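Local coordinates for glycosyl hydrolases family 31 family protein (Aspergillus niger, PDB 6DRU) that releases alpha-xylose from the non-reducing terminal glucose of xyloglucan oligosaccharides, as an alpha-xylosidase of glycoside hydrolase family 31, at residues 45-50 against 237-242; 176-181 against 471-476; 545-550 against 699-704. All blocks are in the same frame, centred on the assembly; numbering follows the deposited sequence.

Overall arrangement
Contacts 1 and 2 are neighbours, their centres 13 Å apart, and they touch: Thr239 CG2 lies 3.6 Å from Ile474 CG2, and the rings of Phe46 and Tyr473 meet edge-to-face. Together they pack the N-terminal beta-sheet region, the helix 228-239 and a loop of the TIM barrel into one buried block. Contact 2 is the one close to catalysis, with the side chain of Ser471 about 9 Å from that of the active-site Asp395 and about 11 Å from the bound xylose. Contact 3 stands apart, its centre 28 Å from that of contact 2 and 34 Å from that of contact 1, where the barrel domain meets the C-terminal beta domain.

Contact 1: 45-50 against 237-242; sequences SFIYDP and ALTGRA
Ala237 enters the contact through its backbone, its O lying beside CB of Tyr48 while its backbone bonds to Ile52 farther along the same loop. Leu238 carries the main link: its O accepts the backbone N-H of Tyr48 at 2.7 Å, with an N-H...O angle of 157°. The same oxygen takes a CA-H...O contact from Ile47 CA at 3.1 Å, so two neighbouring residues of the loop close on one carbonyl in the last turn of helix 228-239. That helix follows strand 216-222, the last in sequence of the N-terminal eight-stranded sheet, and leads toward the TIM barrel of this family 31 enzyme; the loop 45-50, between strands 28-35 and 66-68, is thus pinned to the helix's C-terminal end. The side chain of Leu238 itself packs on Val219 and Ile190 of that sheet. The side chains of Thr239 and Ile47 cross at a slant, with their CG2 methyls 4.2 Å apart, while Thr239 OG1 turns back to Ile235 O within the helix. The carbonyl of Thr239 meets the edge of the Tyr48 ring, with O 3.3 Å from CE1. Gly240 leaves the helix with positive phi (142°), where a side chain would jam against the carbonyl O of Thr239, and its N approaches Tyr48 CE1 obliquely at 3.5 Å.

Contact 2: 176-181 against 471-476; sequences IPTPVF and SGYIGS
Ile176 packs on Ser471 and Gly472 where a strand of the N-terminal beta domain lies along a loop of the TIM barrel, the one between barrel strands 467-469 and 481-484. The touching parts of the two segments run in nearly the same direction, 13° apart, and meet by packing of side chains on each other and on backbone. Ile176 divides its branches: CD1 reaches Ser471 CA, while, with CG1 beside the backbone N (chi1 -44°), CG2 falls anti to that N and sits 3.3 Å from Gly472 O. Pro177 offers its carbonyl, O lying in the plane of the Tyr473 ring at its edge, 3.5 Å from CE1; the same oxygen takes a hydrogen bond from Lys437 NZ. Thr178 sends CG2 across Ile474 CG1 at 3.6 Å, against a type II turn from Tyr473 to Ser476 in which Tyr473 N bonds to Ser476 OG at 2.7 Å. Pro179, the centre of an inverse gamma turn closed by Val180 N to Thr178 O, crosses Tyr473 at about a right angle, its CD 3.3 Å from Tyr473 OH and 3.6 Å from Tyr473 CE1. That phenol oxygen bonds to Met193 O. Last along the strand, Val180 lays CG2 against Ile474 CG1, 4.0 Å away.

Contact 3: 545-550 against 699-704; sequences LAWTTF and QHIPVF
Ile701 is the wedge here, its CB, CG2 and CD1 touching Ala546, Phe550 and Trp547, on and just beyond helix 535-548. Its CG1 stands anti to the backbone N (chi1 177°) and the chain continues extended, which carries CD1 to 3.5 Å from Trp547 CA, near the plane of the indole at its edge. CB rests against Ala546 CB at 4.1 Å. CG2 approaches Phe550 CE2 obliquely at 3.7 Å as the two side chains run antiparallel alongside one another. Phe550 has CG beside its backbone N (chi1 -55°), which swings the ring toward Ile701 and Val703, and one face of that ring receives Val703 CG2 in a CH-pi contact, 4.1 Å from the ring centroid and 14° off the normal. Leu649 and Val651 of the adjacent strand add to the packing round this ring. NE1 of the Trp547 indole bonds to Tyr643 OH, which also bonds to Phe550 O. Ala546 O takes hydrogen bonds from both N and OG1 of Thr549, which approach it from one side of its carbonyl plane. The whole is an apolar interdomain seam, where a TIM-barrel helix packs against the antiparallel sheet of the family 31 C-terminal domain.

Contact 1: 45-50 against 237-242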
loop_
_atom_site.group_PDB
_atom_site.type_symbol
_atom_site.label_atom_id
_atom_site.label_comp_id
_atom_site.label_asym_id
_atom_site.label_seq_id
_atom_site.Cartn_x
_atom_site.Cartn_y
_atom_site.Cartn_z
ATOM N N SER A 45 -7.299 -15.516 -19.123
ATOM C CA SER A 45 -7.491 -15.014 -20.474
ATOM C C SER A 45 -8.884 -15.392 -20.949
ATOM O O SER A 45 -9.399 -16.461 -20.607
ATOM C CB SER A 45 -6.441 -15.575 -21.444
ATOM O OG SER A 45 -6.668 -15.116 -22.766
ATOM N N PHE A 46 -9.496 -14.502 -21.724
ATOM C CA PHE A 46 -10.847 -14.702 -22.225
ATOM C C PHE A 46 -10.881 -14.922 -23.730
ATOM O O PHE A 46 -11.969 -14.998 -24.310
ATOM C CB PHE A 46 -11.729 -13.515 -21.835
ATOM C CG PHE A 46 -11.860 -13.326 -20.349
ATOM C CD1 PHE A 46 -12.788 -14.055 -19.623
ATOM C CD2 PHE A 46 -11.046 -12.426 -19.677
ATOM C CE1 PHE A 46 -12.908 -13.888 -18.253
ATOM C CE2 PHE A 46 -11.160 -12.254 -18.306
ATOM C CZ PHE A 46 -12.092 -12.986 -17.594
ATOM N N ILE A 47 -9.722 -15.029 -24.375
ATOM C CA ILE A 47 -9.647 -15.244 -25.814
ATOM C C ILE A 47 -9.129 -16.651 -26.082
ATOM O O ILE A 47 -8.420 -17.244 -25.262
ATOM C CB ILE A 47 -8.760 -14.190 -26.513
ATOM C CG1 ILE A 47 -7.306 -14.331 -26.065
ATOM C CG2 ILE A 47 -9.279 -12.789 -26.232
ATOM C CD1 ILE A 47 -6.334 -13.537 -26.907
ATOM N N TYR A 48 -9.497 -17.184 -27.245
ATOM C CA TYR A 48 -9.111 -18.529 -27.647
ATOM C C TYR A 48 -7.766 -18.503 -28.360
ATOM O O TYR A 48 -7.503 -17.623 -29.184
ATOM C CB TYR A 48 -10.174 -19.142 -28.565
ATOM C CG TYR A 48 -11.453 -19.537 -27.860
ATOM C CD1 TYR A 48 -12.429 -18.594 -27.567
ATOM C CD2 TYR A 48 -11.688 -20.856 -27.495
ATOM C CE1 TYR A 48 -13.600 -18.952 -26.924
ATOM C CE2 TYR A 48 -12.855 -21.224 -26.852
ATOM C CZ TYR A 48 -13.807 -20.270 -26.569
ATOM O OH TYR A 48 -14.971 -20.632 -25.929
ATOM N N ASP A 49 -6.920 -19.479 -28.044
ATOM C CA ASP A 49 -5.630 -19.646 -28.713
ATOM C C ASP A 49 -5.489 -21.101 -29.140
ATOM O O ASP A 49 -5.318 -21.982 -28.272
ATOM C CB ASP A 49 -4.472 -19.230 -27.810
ATOM C CG ASP A 49 -3.147 -19.195 -28.546
ATOM O OD1 ASP A 49 -3.156 -19.291 -29.792
ATOM O OD2 ASP A 49 -2.097 -19.068 -27.880
ATOM N N PRO A 50 -5.559 -21.406 -30.445
ATOM C CA PRO A 50 -5.767 -20.428 -31.517
ATOM C C PRO A 50 -7.217 -19.968 -31.572
ATOM O O PRO A 50 -8.064 -20.611 -30.952
ATOM C CB PRO A 50 -5.386 -21.209 -32.774
ATOM C CG PRO A 50 -5.756 -22.611 -32.446
ATOM C CD PRO A 50 -5.488 -22.783 -30.969
ATOM N N ALA A 237 -14.942 -15.144 -33.007
ATOM C CA ALA A 237 -13.874 -16.115 -33.212
ATOM C C ALA A 237 -12.773 -15.980 -32.171
ATOM O O ALA A 237 -12.046 -16.947 -31.923
ATOM C CB ALA A 237 -13.284 -15.970 -34.613
ATOM N N LEU A 238 -12.634 -14.806 -31.559
ATOM C CA LEU A 238 -11.627 -14.600 -30.529
ATOM C C LEU A 238 -12.127 -14.984 -29.145
ATOM O O LEU A 238 -11.385 -15.594 -28.369
ATOM C CB LEU A 238 -11.175 -13.138 -30.517
ATOM C CG LEU A 238 -10.219 -12.707 -31.628
ATOM C CD1 LEU A 238 -10.197 -11.194 -31.746
ATOM C CD2 LEU A 238 -8.826 -13.250 -31.373
ATOM N N THR A 239 -13.379 -14.658 -28.823
ATOM C CA THR A 239 -13.878 -14.781 -27.462
ATOM C C THR A 239 -14.958 -15.839 -27.285
ATOM O O THR A 239 -15.273 -16.186 -26.143
ATOM C CB THR A 239 -14.421 -13.429 -26.981
ATOM O OG1 THR A 239 -15.545 -13.055 -27.783
ATOM C CG2 THR A 239 -13.347 -12.366 -27.113
ATOM N N GLY A 240 -15.530 -16.362 -28.367
ATOM C CA GLY A 240 -16.515 -17.416 -28.231
ATOM C C GLY A 240 -17.685 -17.338 -29.191
ATOM O O GLY A 240 -18.276 -16.273 -29.393
ATOM N N ARG A 241 -18.022 -18.476 -29.793
ATOM C CA ARG A 241 -19.189 -18.608 -30.652
ATOM C C ARG A 241 -20.334 -19.208 -29.848
ATOM O O ARG A 241 -20.182 -20.275 -29.242
ATOM C CB ARG A 241 -18.878 -19.482 -31.868
ATOM C CG ARG A 241 -17.980 -18.822 -32.902
ATOM C CD ARG A 241 -18.769 -17.887 -33.806
ATOM N NE ARG A 241 -17.896 -17.115 -34.683
ATOM C CZ ARG A 241 -17.249 -17.623 -35.727
ATOM N NH1 ARG A 241 -17.375 -18.910 -36.024
ATOM N NH2 ARG A 241 -16.474 -16.847 -36.473
ATOM N N ALA A 242 -21.472 -18.519 -29.838
ATOM C CA ALA A 242 -22.588 -18.945 -29.013
ATOM C C ALA A 242 -23.113 -20.305 -29.472
ATOM O O ALA A 242 -23.019 -20.654 -30.652
ATOM C CB ALA A 242 -23.713 -17.916 -29.060
#

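Contact 2: 176-181 against 471-476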
loop_
_atom_site.group_PDB
_atom_site.type_symbol
_atom_site.label_atom_id
_atom_site.label_comp_id
_atom_site.label_asym_id
_atom_site.label_seq_id
_atom_site.Cartn_x
_atom_site.Cartn_y
_atom_site.Cartn_z
ATOM N N ILE A 176 -22.775 -3.925 -16.551
ATOM C CA ILE A 176 -21.785 -4.959 -16.849
ATOM C C ILE A 176 -20.710 -4.379 -17.760
ATOM O O ILE A 176 -20.739 -4.617 -18.976
ATOM C CB ILE A 176 -22.435 -6.190 -17.497
ATOM C CG1 ILE A 176 -23.733 -6.556 -16.778
ATOM C CG2 ILE A 176 -21.471 -7.368 -17.479
ATOM C CD1 ILE A 176 -24.603 -7.512 -17.560
ATOM N N PRO A 177 -19.749 -3.625 -17.228
ATOM C CA PRO A 177 -18.705 -3.048 -18.087
ATOM C C PRO A 177 -17.796 -4.136 -18.642
ATOM O O PRO A 177 -17.224 -4.930 -17.891
ATOM C CB PRO A 177 -17.952 -2.104 -17.145
ATOM C CG PRO A 177 -18.183 -2.676 -15.787
ATOM C CD PRO A 177 -19.563 -3.267 -15.813
ATOM N N THR A 178 -17.668 -4.165 -19.965
ATOM C CA THR A 178 -16.849 -5.162 -20.642
ATOM C C THR A 178 -16.018 -4.484 -21.724
ATOM O O THR A 178 -16.578 -3.919 -22.670
ATOM C CB THR A 178 -17.725 -6.262 -21.245
ATOM O OG1 THR A 178 -18.516 -6.867 -20.214
ATOM C CG2 THR A 178 -16.865 -7.330 -21.904
ATOM N N PRO A 179 -14.689 -4.524 -21.631
ATOM C CA PRO A 179 -13.840 -3.778 -22.578
ATOM C C PRO A 179 -13.713 -4.472 -23.933
ATOM O O PRO A 179 -12.635 -4.905 -24.349
ATOM C CB PRO A 179 -12.508 -3.699 -21.823
ATOM C CG PRO A 179 -12.468 -4.962 -21.034
ATOM C CD PRO A 179 -13.893 -5.252 -20.628
ATOM N N VAL A 180 -14.837 -4.576 -24.637
ATOM C CA VAL A 180 -14.885 -5.052 -26.016
ATOM C C VAL A 180 -15.722 -4.045 -26.792
ATOM O O VAL A 180 -16.924 -3.905 -26.532
ATOM C CB VAL A 180 -15.483 -6.462 -26.131
ATOM C CG1 VAL A 180 -15.685 -6.834 -27.591
ATOM C CG2 VAL A 180 -14.591 -7.477 -25.437
ATOM N N PHE A 181 -15.099 -3.337 -27.732
ATOM C CA PHE A 181 -15.805 -2.295 -28.459
ATOM C C PHE A 181 -15.427 -2.316 -29.931
ATOM O O PHE A 181 -14.347 -2.781 -30.308
ATOM C CB PHE A 181 -15.527 -0.902 -27.868
ATOM C CG PHE A 181 -14.144 -0.375 -28.148
ATOM C CD1 PHE A 181 -13.902 0.427 -29.256
ATOM C CD2 PHE A 181 -13.095 -0.647 -27.288
ATOM C CE1 PHE A 181 -12.636 0.924 -29.509
ATOM C CE2 PHE A 181 -11.830 -0.148 -27.534
ATOM C CZ PHE A 181 -11.600 0.637 -28.649
ATOM N N SER A 471 -25.065 -10.773 -15.120
ATOM C CA SER A 471 -23.743 -10.207 -15.339
ATOM C C SER A 471 -22.919 -11.186 -16.166
ATOM O O SER A 471 -23.351 -12.303 -16.460
ATOM C CB SER A 471 -23.054 -9.883 -14.009
ATOM O OG SER A 471 -21.893 -9.095 -14.208
ATOM N N GLY A 472 -21.723 -10.748 -16.533
ATOM C CA GLY A 472 -20.854 -11.563 -17.357
ATOM C C GLY A 472 -19.603 -10.792 -17.691
ATOM O O GLY A 472 -19.267 -9.817 -17.016
ATOM N N TYR A 473 -18.914 -11.222 -18.744
ATOM C CA TYR A 473 -17.696 -10.529 -19.141
ATOM C C TYR A 473 -17.346 -10.923 -20.576
ATOM O O TYR A 473 -18.224 -11.316 -21.352
ATOM C CB TYR A 473 -16.559 -10.830 -18.149
ATOM C CG TYR A 473 -15.479 -9.775 -18.136
ATOM C CD1 TYR A 473 -15.798 -8.435 -17.960
ATOM C CD2 TYR A 473 -14.144 -10.116 -18.302
ATOM C CE1 TYR A 473 -14.818 -7.462 -17.952
ATOM C CE2 TYR A 473 -13.154 -9.149 -18.292
ATOM C CZ TYR A 473 -13.499 -7.823 -18.116
ATOM O OH TYR A 473 -12.522 -6.854 -18.104
ATOM N N ILE A 474 -16.062 -10.801 -20.920
ATOM C CA ILE A 474 -15.605 -11.080 -22.274
ATOM C C ILE A 474 -15.900 -12.527 -22.632
ATOM O O ILE A 474 -15.538 -13.455 -21.899
ATOM C CB ILE A 474 -14.106 -10.766 -22.396
ATOM C CG1 ILE A 474 -13.833 -9.309 -22.018
ATOM C CG2 ILE A 474 -13.612 -11.050 -23.798
ATOM C CD1 ILE A 474 -12.364 -8.974 -21.891
ATOM N N GLY A 475 -16.567 -12.726 -23.768
ATOM C CA GLY A 475 -16.842 -14.066 -24.244
ATOM C C GLY A 475 -17.927 -14.805 -23.498
ATOM O O GLY A 475 -18.009 -16.030 -23.603
ATOM N N SER A 476 -18.774 -14.094 -22.748
ATOM C CA SER A 476 -19.856 -14.752 -22.024
ATOM C C SER A 476 -20.850 -15.428 -22.957
ATOM O O SER A 476 -21.619 -16.287 -22.506
ATOM C CB SER A 476 -20.587 -13.745 -21.132
ATOM O OG SER A 476 -19.862 -13.482 -19.943
#

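Contact 3: 545-550 against 699-704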
loop_
_atom_site.group_PDB
_atom_site.type_symbol
_atom_site.label_atom_id
_atom_site.label_comp_id
_atom_site.label_asym_id
_atom_site.label_seq_id
_atom_site.Cartn_x
_atom_site.Cartn_y
_atom_site.Cartn_z
ATOM N N LEU A 545 -44.716 -5.400 -22.921
ATOM C CA LEU A 545 -44.852 -6.814 -23.259
ATOM C C LEU A 545 -44.811 -7.031 -24.766
ATOM O O LEU A 545 -44.281 -8.041 -25.242
ATOM C CB LEU A 545 -46.152 -7.363 -22.664
ATOM C CG LEU A 545 -46.399 -8.876 -22.613
ATOM C CD1 LEU A 545 -46.944 -9.417 -23.929
ATOM C CD2 LEU A 545 -45.128 -9.611 -22.217
ATOM N N ALA A 546 -45.373 -6.094 -25.534
ATOM C CA ALA A 546 -45.338 -6.210 -26.987
ATOM C C ALA A 546 -43.908 -6.156 -27.511
ATOM O O ALA A 546 -43.561 -6.857 -28.468
ATOM C CB ALA A 546 -46.186 -5.109 -27.623
ATOM N N TRP A 547 -43.061 -5.330 -26.889
ATOM C CA TRP A 547 -41.678 -5.210 -27.340
ATOM C C TRP A 547 -40.902 -6.498 -27.099
ATOM O O TRP A 547 -40.072 -6.893 -27.927
ATOM C CB TRP A 547 -40.998 -4.036 -26.640
ATOM C CG TRP A 547 -39.537 -3.927 -26.946
ATOM C CD1 TRP A 547 -38.941 -4.072 -28.165
ATOM C CD2 TRP A 547 -38.482 -3.661 -26.014
ATOM N NE1 TRP A 547 -37.581 -3.906 -28.052
ATOM C CE2 TRP A 547 -37.275 -3.654 -26.740
ATOM C CE3 TRP A 547 -38.442 -3.426 -24.637
ATOM C CZ2 TRP A 547 -36.042 -3.422 -26.136
ATOM C CZ3 TRP A 547 -37.218 -3.196 -24.038
ATOM C CH2 TRP A 547 -36.035 -3.194 -24.787
ATOM N N THR A 548 -41.154 -7.167 -25.970
ATOM C CA THR A 548 -40.421 -8.387 -25.652
ATOM C C THR A 548 -40.680 -9.496 -26.663
ATOM O O THR A 548 -39.895 -10.447 -26.733
ATOM C CB THR A 548 -40.785 -8.869 -24.248
ATOM O OG1 THR A 548 -42.153 -9.297 -24.227
ATOM C CG2 THR A 548 -40.596 -7.748 -23.241
ATOM N N THR A 549 -41.760 -9.398 -27.443
ATOM C CA THR A 549 -41.977 -10.352 -28.526
ATOM C C THR A 549 -40.849 -10.297 -29.547
ATOM O O THR A 549 -40.479 -11.326 -30.122
ATOM C CB THR A 549 -43.317 -10.081 -29.211
ATOM O OG1 THR A 549 -44.327 -9.851 -28.219
ATOM C CG2 THR A 549 -43.724 -11.267 -30.079
ATOM N N PHE A 550 -40.289 -9.111 -29.774
ATOM C CA PHE A 550 -39.232 -8.935 -30.761
ATOM C C PHE A 550 -37.892 -8.701 -30.071
ATOM O O PHE A 550 -37.170 -7.751 -30.390
ATOM C CB PHE A 550 -39.587 -7.786 -31.705
ATOM C CG PHE A 550 -40.921 -7.959 -32.374
ATOM C CD1 PHE A 550 -41.024 -8.646 -33.572
ATOM C CD2 PHE A 550 -42.074 -7.449 -31.798
ATOM C CE1 PHE A 550 -42.248 -8.815 -34.186
ATOM C CE2 PHE A 550 -43.301 -7.614 -32.407
ATOM C CZ PHE A 550 -43.389 -8.298 -33.603
ATOM N N GLN A 699 -52.627 -1.954 -29.162
ATOM C CA GLN A 699 -52.431 -3.358 -29.492
ATOM C C GLN A 699 -51.367 -3.582 -30.558
ATOM O O GLN A 699 -51.012 -4.737 -30.819
ATOM C CB GLN A 699 -53.747 -3.984 -29.965
ATOM C CG GLN A 699 -55.000 -3.307 -29.431
ATOM C CD GLN A 699 -55.425 -2.117 -30.268
ATOM O OE1 GLN A 699 -55.129 -2.050 -31.461
ATOM N NE2 GLN A 699 -56.119 -1.172 -29.647
ATOM N N HIS A 700 -50.860 -2.523 -31.183
ATOM C CA HIS A 700 -49.902 -2.634 -32.276
ATOM C C HIS A 700 -48.584 -1.982 -31.882
ATOM O O HIS A 700 -48.567 -0.840 -31.414
ATOM C CB HIS A 700 -50.453 -1.989 -33.552
ATOM C CG HIS A 700 -51.632 -2.708 -34.131
ATOM N ND1 HIS A 700 -51.945 -4.008 -33.803
ATOM C CD2 HIS A 700 -52.580 -2.303 -35.010
ATOM C CE1 HIS A 700 -53.030 -4.377 -34.460
ATOM N NE2 HIS A 700 -53.436 -3.360 -35.198
ATOM N N ILE A 701 -47.491 -2.707 -32.068
ATOM C CA ILE A 701 -46.143 -2.178 -31.869
ATOM C C ILE A 701 -45.545 -1.868 -33.236
ATOM O O ILE A 701 -45.594 -2.729 -34.127
ATOM C CB ILE A 701 -45.248 -3.159 -31.085
ATOM C CG1 ILE A 701 -43.828 -2.600 -30.970
ATOM C CG2 ILE A 701 -45.263 -4.555 -31.707
ATOM C CD1 ILE A 701 -42.906 -3.454 -30.157
ATOM N N PRO A 702 -45.001 -0.668 -33.451
ATOM C CA PRO A 702 -44.478 -0.319 -34.779
ATOM C C PRO A 702 -43.381 -1.259 -35.255
ATOM O O PRO A 702 -42.276 -1.277 -34.705
ATOM C CB PRO A 702 -43.953 1.110 -34.581
ATOM C CG PRO A 702 -44.752 1.646 -33.437
ATOM C CD PRO A 702 -44.978 0.476 -32.525
ATOM N N VAL A 703 -43.692 -2.054 -36.275
ATOM C CA VAL A 703 -42.765 -3.028 -36.841
ATOM C C VAL A 703 -42.924 -3.023 -38.354
ATOM O O VAL A 703 -44.039 -3.166 -38.867
ATOM C CB VAL A 703 -43.003 -4.447 -36.280
ATOM C CG1 VAL A 703 -42.231 -5.479 -37.091
ATOM C CG2 VAL A 703 -42.609 -4.521 -34.814
ATOM N N PHE A 704 -41.816 -2.848 -39.067
ATOM C CA PHE A 704 -41.763 -2.995 -40.512
ATOM C C PHE A 704 -40.976 -4.250 -40.855
ATOM O O PHE A 704 -40.310 -4.844 -40.003
ATOM C CB PHE A 704 -41.119 -1.770 -41.172
ATOM C CG PHE A 704 -41.828 -0.480 -40.889
ATOM C CD1 PHE A 704 -41.635 0.183 -39.688
ATOM C CD2 PHE A 704 -42.681 0.075 -41.826
ATOM C CE1 PHE A 704 -42.283 1.371 -39.426
ATOM C CE2 PHE A 704 -43.330 1.264 -41.567
ATOM C CZ PHE A 704 -43.126 1.912 -40.366
#